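Local coordinates for Ras-associated and pleckstrin homology domains-containing protein 1 (Homo sapiens, PDB 4GN1) that mediates localised membrane signals, is implicated in regulating lamellipodial dynamics and negatively regulates cell adhesion, at residues A[60-65]-A[69-74]. Sequence-based numbering, arbitrary orientation.
With MLI (malonate ion), chain E.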
loop_
_atom_site.group_PDB
_atom_site.type_symbol
_atom_site.label_atom_id
_atom_site.label_comp_id
_atom_site.label_asym_id
_atom_site.label_seq_id
_atom_site.Cartn_x
_atom_site.Cartn_y
_atom_site.Cartn_z
ATOM N N ARG A 60 5.162 -4.240 -1.643
ATOM C CA ARG A 60 4.245 -3.622 -0.701
ATOM C C ARG A 60 4.606 -3.942 0.728
ATOM O O ARG A 60 5.196 -4.997 1.026
ATOM C CB ARG A 60 2.784 -4.006 -0.994
ATOM C CG ARG A 60 2.394 -5.470 -0.808
ATOM C CD ARG A 60 0.868 -5.686 -0.993
ATOM N NE ARG A 60 0.441 -6.991 -0.481
ATOM C CZ ARG A 60 -0.238 -7.169 0.663
ATOM N NH1 ARG A 60 -0.601 -6.135 1.422
ATOM N NH2 ARG A 60 -0.564 -8.394 1.059
ATOM N N ILE A 61 4.266 -3.016 1.609
ATOM C CA ILE A 61 4.335 -3.262 3.029
ATOM C C ILE A 61 3.032 -3.948 3.418
ATOM O O ILE A 61 1.959 -3.410 3.189
ATOM C CB ILE A 61 4.495 -1.949 3.803
ATOM C CG1 ILE A 61 5.726 -1.197 3.316
ATOM C CG2 ILE A 61 4.536 -2.192 5.320
ATOM C CD1 ILE A 61 5.598 0.310 3.414
ATOM N N PHE A 62 3.129 -5.160 3.956
ATOM C CA PHE A 62 1.961 -5.882 4.458
ATOM C C PHE A 62 1.313 -5.048 5.526
ATOM O O PHE A 62 2.019 -4.345 6.248
ATOM C CB PHE A 62 2.388 -7.179 5.133
ATOM C CG PHE A 62 2.837 -8.239 4.192
ATOM C CD1 PHE A 62 1.941 -8.847 3.337
ATOM C CD2 PHE A 62 4.155 -8.639 4.169
ATOM C CE1 PHE A 62 2.348 -9.838 2.473
ATOM C CE2 PHE A 62 4.569 -9.643 3.311
ATOM C CZ PHE A 62 3.661 -10.247 2.470
ATOM N N GLU A 63 -0.015 -5.124 5.640
ATOM C CA GLU A 63 -0.656 -4.612 6.842
ATOM C C GLU A 63 -0.500 -5.657 7.955
ATOM O O GLU A 63 -0.502 -6.883 7.715
ATOM C CB GLU A 63 -2.133 -4.250 6.617
ATOM C CG GLU A 63 -2.427 -3.468 5.328
ATOM C CD GLU A 63 -1.710 -2.119 5.221
ATOM O OE1 GLU A 63 -1.498 -1.686 4.054
ATOM O OE2 GLU A 63 -1.393 -1.467 6.262
ATOM N N ASP A 64 -0.366 -5.153 9.174
ATOM C CA ASP A 64 0.028 -5.970 10.321
ATOM C C ASP A 64 -0.981 -7.012 10.759
ATOM O O ASP A 64 -0.638 -7.992 11.435
ATOM C CB ASP A 64 0.400 -5.051 11.473
ATOM C CG ASP A 64 1.709 -4.354 11.221
ATOM O OD1 ASP A 64 2.474 -4.860 10.358
ATOM O OD2 ASP A 64 1.959 -3.306 11.867
ATOM N N HIS A 65 -2.215 -6.812 10.337
ATOM C CA HIS A 65 -3.290 -7.726 10.634
ATOM C C HIS A 65 -3.369 -8.898 9.714
ATOM O O HIS A 65 -4.244 -9.741 9.881
ATOM C CB HIS A 65 -4.615 -6.977 10.589
ATOM C CG HIS A 65 -5.054 -6.548 9.196
ATOM N ND1 HIS A 65 -6.083 -7.151 8.525
ATOM C CD2 HIS A 65 -4.637 -5.510 8.396
ATOM C CE1 HIS A 65 -6.288 -6.537 7.361
ATOM N NE2 HIS A 65 -5.391 -5.540 7.264
ATOM N N VAL A 69 1.111 -16.499 6.270
ATOM C CA VAL A 69 1.154 -17.760 5.572
ATOM C C VAL A 69 0.178 -17.727 4.426
ATOM O O VAL A 69 0.532 -18.121 3.325
ATOM C CB VAL A 69 0.920 -18.986 6.494
ATOM C CG1 VAL A 69 0.663 -20.254 5.678
ATOM C CG2 VAL A 69 2.133 -19.206 7.361
ATOM N N GLU A 70 -1.029 -17.235 4.677
ATOM C CA GLU A 70 -2.060 -17.122 3.638
ATOM C C GLU A 70 -1.628 -16.274 2.454
ATOM O O GLU A 70 -1.963 -16.580 1.313
ATOM C CB GLU A 70 -3.381 -16.643 4.249
ATOM C CG GLU A 70 -4.289 -15.745 3.415
ATOM C CD GLU A 70 -5.396 -15.148 4.294
ATOM O OE1 GLU A 70 -5.641 -13.932 4.280
ATOM O OE2 GLU A 70 -5.989 -15.901 5.079
ATOM N N ASN A 71 -0.867 -15.225 2.711
ATOM C CA ASN A 71 -0.398 -14.419 1.617
ATOM C C ASN A 71 0.675 -15.128 0.806
ATOM O O ASN A 71 0.715 -15.015 -0.429
ATOM C CB ASN A 71 0.059 -13.074 2.133
ATOM C CG ASN A 71 -1.109 -12.125 2.318
ATOM O OD1 ASN A 71 -1.773 -11.759 1.358
ATOM N ND2 ASN A 71 -1.381 -11.749 3.542
ATOM N N LEU A 72 1.506 -15.897 1.507
ATOM C CA LEU A 72 2.622 -16.577 0.895
ATOM C C LEU A 72 2.153 -17.688 -0.029
ATOM O O LEU A 72 2.815 -17.952 -1.031
ATOM C CB LEU A 72 3.581 -17.140 1.942
ATOM C CG LEU A 72 4.442 -16.226 2.816
ATOM C CD1 LEU A 72 5.461 -17.091 3.548
ATOM C CD2 LEU A 72 5.157 -15.114 2.049
ATOM N N LEU A 73 1.032 -18.329 0.300
ATOM C CA LEU A 73 0.443 -19.336 -0.578
ATOM C C LEU A 73 0.073 -18.777 -1.967
ATOM O O LEU A 73 -0.008 -19.536 -2.924
ATOM C CB LEU A 73 -0.777 -20.006 0.063
ATOM C CG LEU A 73 -0.516 -20.787 1.345
ATOM C CD1 LEU A 73 -1.787 -21.388 1.917
ATOM C CD2 LEU A 73 0.545 -21.854 1.140
ATOM N N ASN A 74 -0.138 -17.466 -2.072
ATOM C CA ASN A 74 -0.272 -16.829 -3.367
ATOM C C ASN A 74 0.968 -16.842 -4.250
ATOM O O ASN A 74 0.889 -16.557 -5.423
ATOM C CB ASN A 74 -0.749 -15.404 -3.197
ATOM C CG ASN A 74 -2.161 -15.341 -2.713
ATOM O OD1 ASN A 74 -2.981 -16.194 -3.045
ATOM N ND2 ASN A 74 -2.461 -14.340 -1.921
HETATM C C1 MLI E . 0.939 -11.695 -2.556
HETATM C C2 MLI E . 0.193 -11.655 -1.221
HETATM C C3 MLI E . 0.696 -10.411 -3.354
HETATM O O6 MLI E . -0.697 -12.497 -1.022
HETATM O O7 MLI E . 0.465 -10.789 -0.348
HETATM O O8 MLI E . 0.005 -9.513 -2.849
HETATM O O9 MLI E . 1.199 -10.271 -4.498
#
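R60 and F62 of segment 60-65 both reach the side chain of N71 on the short helix 68-72, and a malonate ion, probably from the crystallisation liquor, touches all three through its O7. The R60 and N71 side chains cross nearly at a right angle, guanidinium and amide planes 65° apart, with N71 OD1 at the guanidinium edge, 3.6 Å from NH2. That edge also receives the malonate: R60 NH2 gives O7 an almost straight hydrogen bond of 3.0 Å, while NE makes a weak one to O8. With its chain extended from CG to NE (chi3 -165°), R60 carries the guanidinium from strand 58-61 to the ion. F62 runs past N71 in the reverse direction; its CE1 lies 4.0 Å from N71 CB, and malonate O7 sits at the ring edge, 3.5 Å from CE1. From the other segment N74 ND2 grips malonate O6 at 2.7 Å, nearly linearly. N71 OD1 lies 2.7 Å from the same O6, an oxygen pair short enough to suggest that an acid group holds a proton. E66 links the two sides, salt-bridged to R60 NH1 and hydrogen-bonded to N71 ND2, and E51 also pairs with R60. N184, Y186 and K206 complete the malonate site. The contact thus joins a strand end to the following short helix in the ubiquitin-like Ras-associating domain, where the anion bridges to strands 184-188 and 202-206 of the PH domain.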